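Local coordinates for protein EXOU (Pseudomonas aeruginosa, PDB 4AKX) that is a type III secretion toxin, probably a patatin-like phospholipase, that forms a heterodimeric complex with the chaperone SpcU, at residues B[194-204]-B[280-288]. Sequence-based numbering, arbitrary orientation.
Sequences EPLERLLRDET and LEVAQAAHI
Glu197 OE1 receives the backbone N of Glu194 at 3.0 Å, on its anti side and 33° out of the carboxylate plane, and both residues bring their CG atoms near the His287 imidazole across the contact. Since Glu194 is the N-cap of helix 195-214, this is the N3-to-N-cap half of a capping box. The contact itself is a helix-helix packing within the patatin-like phospholipase region: the short axes of 195-204 and 282-288 approach to 8.7 Å at 135°, an oblique, roughly antiparallel crossing. Alanines stand at the closest part of the interface, where Ala283 is the nearest CA partner of Glu197. Ala283 CB sits 4.0 Å from Leu200 CB and 3.7 Å from Arg201 CG, and also near Glu197 O. With Leu200 CG roughly anti to the carbonyl carbon, beside the backbone N (chi1 -86°), the CD2 branch extends to Ala286 CB at 3.9 Å.

Arg201 meets Glu281 through carbon: bent at chi2 and chi3, it lays CG and CD beside Glu281 OE1, whereas its NE stays 4.7 Å from that oxygen, consistent with attraction between charges but no salt bridge. The other carboxylate oxygen of Glu281 takes a weak bond from Gly236 N. Glu197 OE2 meanwhile packs by Gln284 CA and CG.

Ile143 of helix 140-146 also touches Leu196, and Phe239 and Leu242 of helix 239-246 touch Val282, placing the pair among neighbouring helices. Toward the C-terminal end of helix 282-288, His287 CG runs anti to the backbone N, carrying the imidazole across to Leu196; Leu196 CD2 lies at the edge of the ring, near its plane, 3.5 Å from His287 CD2.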
loop_
_atom_site.group_PDB
_atom_site.type_symbol
_atom_site.label_atom_id
_atom_site.label_comp_id
_atom_site.label_asym_id
_atom_site.label_seq_id
_atom_site.Cartn_x
_atom_site.Cartn_y
_atom_site.Cartn_z
ATOM N N GLU B 194 45.304 35.242 3.201
ATOM C CA GLU B 194 44.766 36.131 2.164
ATOM C C GLU B 194 44.335 37.482 2.768
ATOM O O GLU B 194 44.560 37.718 3.962
ATOM C CB GLU B 194 43.581 35.449 1.454
ATOM C CG GLU B 194 43.880 34.063 0.883
ATOM C CD GLU B 194 45.203 33.997 0.120
ATOM O OE1 GLU B 194 45.421 34.819 -0.804
ATOM O OE2 GLU B 194 46.027 33.112 0.441
ATOM N N PRO B 195 43.717 38.373 1.953
ATOM C CA PRO B 195 43.218 39.664 2.464
ATOM C C PRO B 195 42.146 39.484 3.535
ATOM O O PRO B 195 42.062 40.273 4.476
ATOM C CB PRO B 195 42.604 40.319 1.223
ATOM C CG PRO B 195 42.288 39.181 0.314
ATOM C CD PRO B 195 43.403 38.203 0.524
ATOM N N LEU B 196 41.345 38.436 3.382
ATOM C CA LEU B 196 40.274 38.117 4.307
ATOM C C LEU B 196 40.832 37.466 5.564
ATOM O O LEU B 196 40.535 37.907 6.672
ATOM C CB LEU B 196 39.285 37.182 3.628
ATOM C CG LEU B 196 37.834 37.273 4.074
ATOM C CD1 LEU B 196 37.449 38.732 4.275
ATOM C CD2 LEU B 196 36.936 36.586 3.053
ATOM N N GLU B 197 41.649 36.425 5.384
ATOM C CA GLU B 197 42.361 35.789 6.503
ATOM C C GLU B 197 43.125 36.803 7.376
ATOM O O GLU B 197 43.017 36.770 8.604
ATOM C CB GLU B 197 43.324 34.703 6.005
ATOM C CG GLU B 197 42.668 33.526 5.289
ATOM C CD GLU B 197 43.666 32.416 4.943
ATOM O OE1 GLU B 197 44.342 32.508 3.884
ATOM O OE2 GLU B 197 43.755 31.435 5.723
ATOM N N ARG B 198 43.892 37.695 6.740
ATOM C CA ARG B 198 44.646 38.723 7.468
ATOM C C ARG B 198 43.717 39.622 8.302
ATOM O O ARG B 198 43.902 39.765 9.515
ATOM C CB ARG B 198 45.493 39.563 6.497
ATOM C CG ARG B 198 46.206 40.775 7.113
ATOM C CD ARG B 198 47.605 40.433 7.630
ATOM N NE ARG B 198 48.378 41.629 7.985
ATOM C CZ ARG B 198 49.216 41.713 9.020
ATOM N NH1 ARG B 198 49.396 40.673 9.830
ATOM N NH2 ARG B 198 49.864 42.844 9.258
ATOM N N LEU B 199 42.707 40.188 7.639
ATOM C CA LEU B 199 41.778 41.155 8.238
ATOM C C LEU B 199 41.016 40.571 9.443
ATOM O O LEU B 199 40.933 41.198 10.511
ATOM C CB LEU B 199 40.811 41.656 7.158
ATOM C CG LEU B 199 39.494 42.354 7.486
ATOM C CD1 LEU B 199 39.729 43.712 8.125
ATOM C CD2 LEU B 199 38.678 42.494 6.209
ATOM N N LEU B 200 40.474 39.368 9.257
ATOM C CA LEU B 200 39.880 38.597 10.341
ATOM C C LEU B 200 40.901 38.260 11.431
ATOM O O LEU B 200 40.607 38.396 12.622
ATOM C CB LEU B 200 39.272 37.300 9.798
ATOM C CG LEU B 200 37.844 37.286 9.241
ATOM C CD1 LEU B 200 37.750 38.049 7.932
ATOM C CD2 LEU B 200 37.399 35.848 9.045
ATOM N N ARG B 201 42.094 37.818 11.022
ATOM C CA ARG B 201 43.139 37.432 11.974
ATOM C C ARG B 201 43.381 38.560 12.951
ATOM O O ARG B 201 43.606 38.330 14.138
ATOM C CB ARG B 201 44.449 37.074 11.262
ATOM C CG ARG B 201 44.594 35.600 10.892
ATOM C CD ARG B 201 46.040 35.130 10.950
ATOM N NE ARG B 201 46.965 36.210 10.621
ATOM C CZ ARG B 201 47.260 36.592 9.381
ATOM N NH1 ARG B 201 46.715 35.970 8.341
ATOM N NH2 ARG B 201 48.099 37.600 9.181
ATOM N N ASP B 202 43.290 39.781 12.448
ATOM C CA ASP B 202 43.607 40.957 13.229
ATOM C C ASP B 202 42.403 41.457 14.039
ATOM O O ASP B 202 42.513 41.704 15.248
ATOM C CB ASP B 202 44.176 42.045 12.315
ATOM C CG ASP B 202 45.373 41.548 11.484
ATOM O OD1 ASP B 202 45.805 40.385 11.687
ATOM O OD2 ASP B 202 45.876 42.321 10.630
ATOM N N GLU B 203 41.251 41.576 13.382
ATOM C CA GLU B 203 40.000 41.899 14.077
ATOM C C GLU B 203 39.829 41.063 15.345
ATOM O O GLU B 203 39.753 41.604 16.457
ATOM C CB GLU B 203 38.798 41.726 13.143
ATOM C CG GLU B 203 38.673 42.837 12.115
ATOM C CD GLU B 203 38.739 44.225 12.741
ATOM O OE1 GLU B 203 37.885 44.532 13.605
ATOM O OE2 GLU B 203 39.645 45.012 12.373
ATOM N N THR B 204 39.807 39.744 15.162
ATOM C CA THR B 204 39.754 38.796 16.264
ATOM C C THR B 204 40.857 39.033 17.313
ATOM O O THR B 204 40.577 39.073 18.513
ATOM C CB THR B 204 39.814 37.336 15.757
ATOM O OG1 THR B 204 40.907 37.186 14.844
ATOM C CG2 THR B 204 38.519 36.949 15.052
ATOM N N LEU B 280 43.059 24.683 15.082
ATOM C CA LEU B 280 42.862 25.396 13.832
ATOM C C LEU B 280 42.389 26.810 14.137
ATOM O O LEU B 280 41.699 27.045 15.126
ATOM C CB LEU B 280 41.841 24.678 12.956
ATOM C CG LEU B 280 41.131 25.542 11.915
ATOM C CD1 LEU B 280 41.907 25.554 10.606
ATOM C CD2 LEU B 280 39.709 25.054 11.705
ATOM N N GLU B 281 42.778 27.747 13.287
ATOM C CA GLU B 281 42.483 29.150 13.503
ATOM C C GLU B 281 41.094 29.556 13.014
ATOM O O GLU B 281 40.712 29.280 11.885
ATOM C CB GLU B 281 43.526 30.006 12.800
ATOM C CG GLU B 281 44.737 30.373 13.634
ATOM C CD GLU B 281 45.715 31.218 12.842
ATOM O OE1 GLU B 281 45.265 31.987 11.959
ATOM O OE2 GLU B 281 46.929 31.105 13.082
ATOM N N VAL B 282 40.395 30.297 13.861
ATOM C CA VAL B 282 39.061 30.833 13.575
ATOM C C VAL B 282 38.972 31.559 12.254
ATOM O O VAL B 282 37.969 31.497 11.574
ATOM C CB VAL B 282 38.594 31.789 14.701
ATOM C CG1 VAL B 282 37.516 32.738 14.199
ATOM C CG2 VAL B 282 38.110 30.983 15.906
ATOM N N ALA B 283 40.022 32.276 11.913
ATOM C CA ALA B 283 40.060 33.019 10.656
ATOM C C ALA B 283 40.017 32.073 9.457
ATOM O O ALA B 283 39.274 32.308 8.502
ATOM C CB ALA B 283 41.299 33.915 10.596
ATOM N N GLN B 284 40.805 31.003 9.522
ATOM C CA GLN B 284 40.983 30.123 8.382
ATOM C C GLN B 284 39.638 29.553 7.992
ATOM O O GLN B 284 39.219 29.621 6.827
ATOM C CB GLN B 284 41.946 28.986 8.729
ATOM C CG GLN B 284 42.265 28.092 7.534
ATOM C CD GLN B 284 43.665 27.506 7.572
ATOM O OE1 GLN B 284 44.486 27.864 8.425
ATOM N NE2 GLN B 284 43.945 26.602 6.642
ATOM N N ALA B 285 38.957 29.031 9.007
ATOM C CA ALA B 285 37.695 28.349 8.853
ATOM C C ALA B 285 36.612 29.260 8.264
ATOM O O ALA B 285 35.977 28.906 7.271
ATOM C CB ALA B 285 37.257 27.785 10.200
ATOM N N ALA B 286 36.422 30.435 8.864
ATOM C CA ALA B 286 35.350 31.347 8.463
ATOM C C ALA B 286 35.462 31.718 6.992
ATOM O O ALA B 286 34.447 31.985 6.337
ATOM C CB ALA B 286 35.361 32.592 9.330
ATOM N N HIS B 287 36.703 31.718 6.489
ATOM C CA HIS B 287 37.007 31.916 5.070
ATOM C C HIS B 287 36.738 30.678 4.280
ATOM O O HIS B 287 36.186 30.746 3.178
ATOM C CB HIS B 287 38.467 32.340 4.876
ATOM C CG HIS B 287 38.883 32.511 3.406
ATOM N ND1 HIS B 287 39.750 31.669 2.788
ATOM C CD2 HIS B 287 38.513 33.469 2.448
ATOM C CE1 HIS B 287 39.919 32.062 1.507
ATOM N NE2 HIS B 287 39.168 33.164 1.302
ATOM N N ILE B 288 37.159 29.532 4.804
ATOM C CA ILE B 288 36.923 28.284 4.098
ATOM C C ILE B 288 35.431 28.181 3.849
ATOM O O ILE B 288 35.005 27.997 2.710
ATOM C CB ILE B 288 37.453 27.041 4.862
ATOM C CG1 ILE B 288 38.966 27.161 5.107
ATOM C CG2 ILE B 288 37.140 25.755 4.095
ATOM C CD1 ILE B 288 39.797 27.319 3.841
#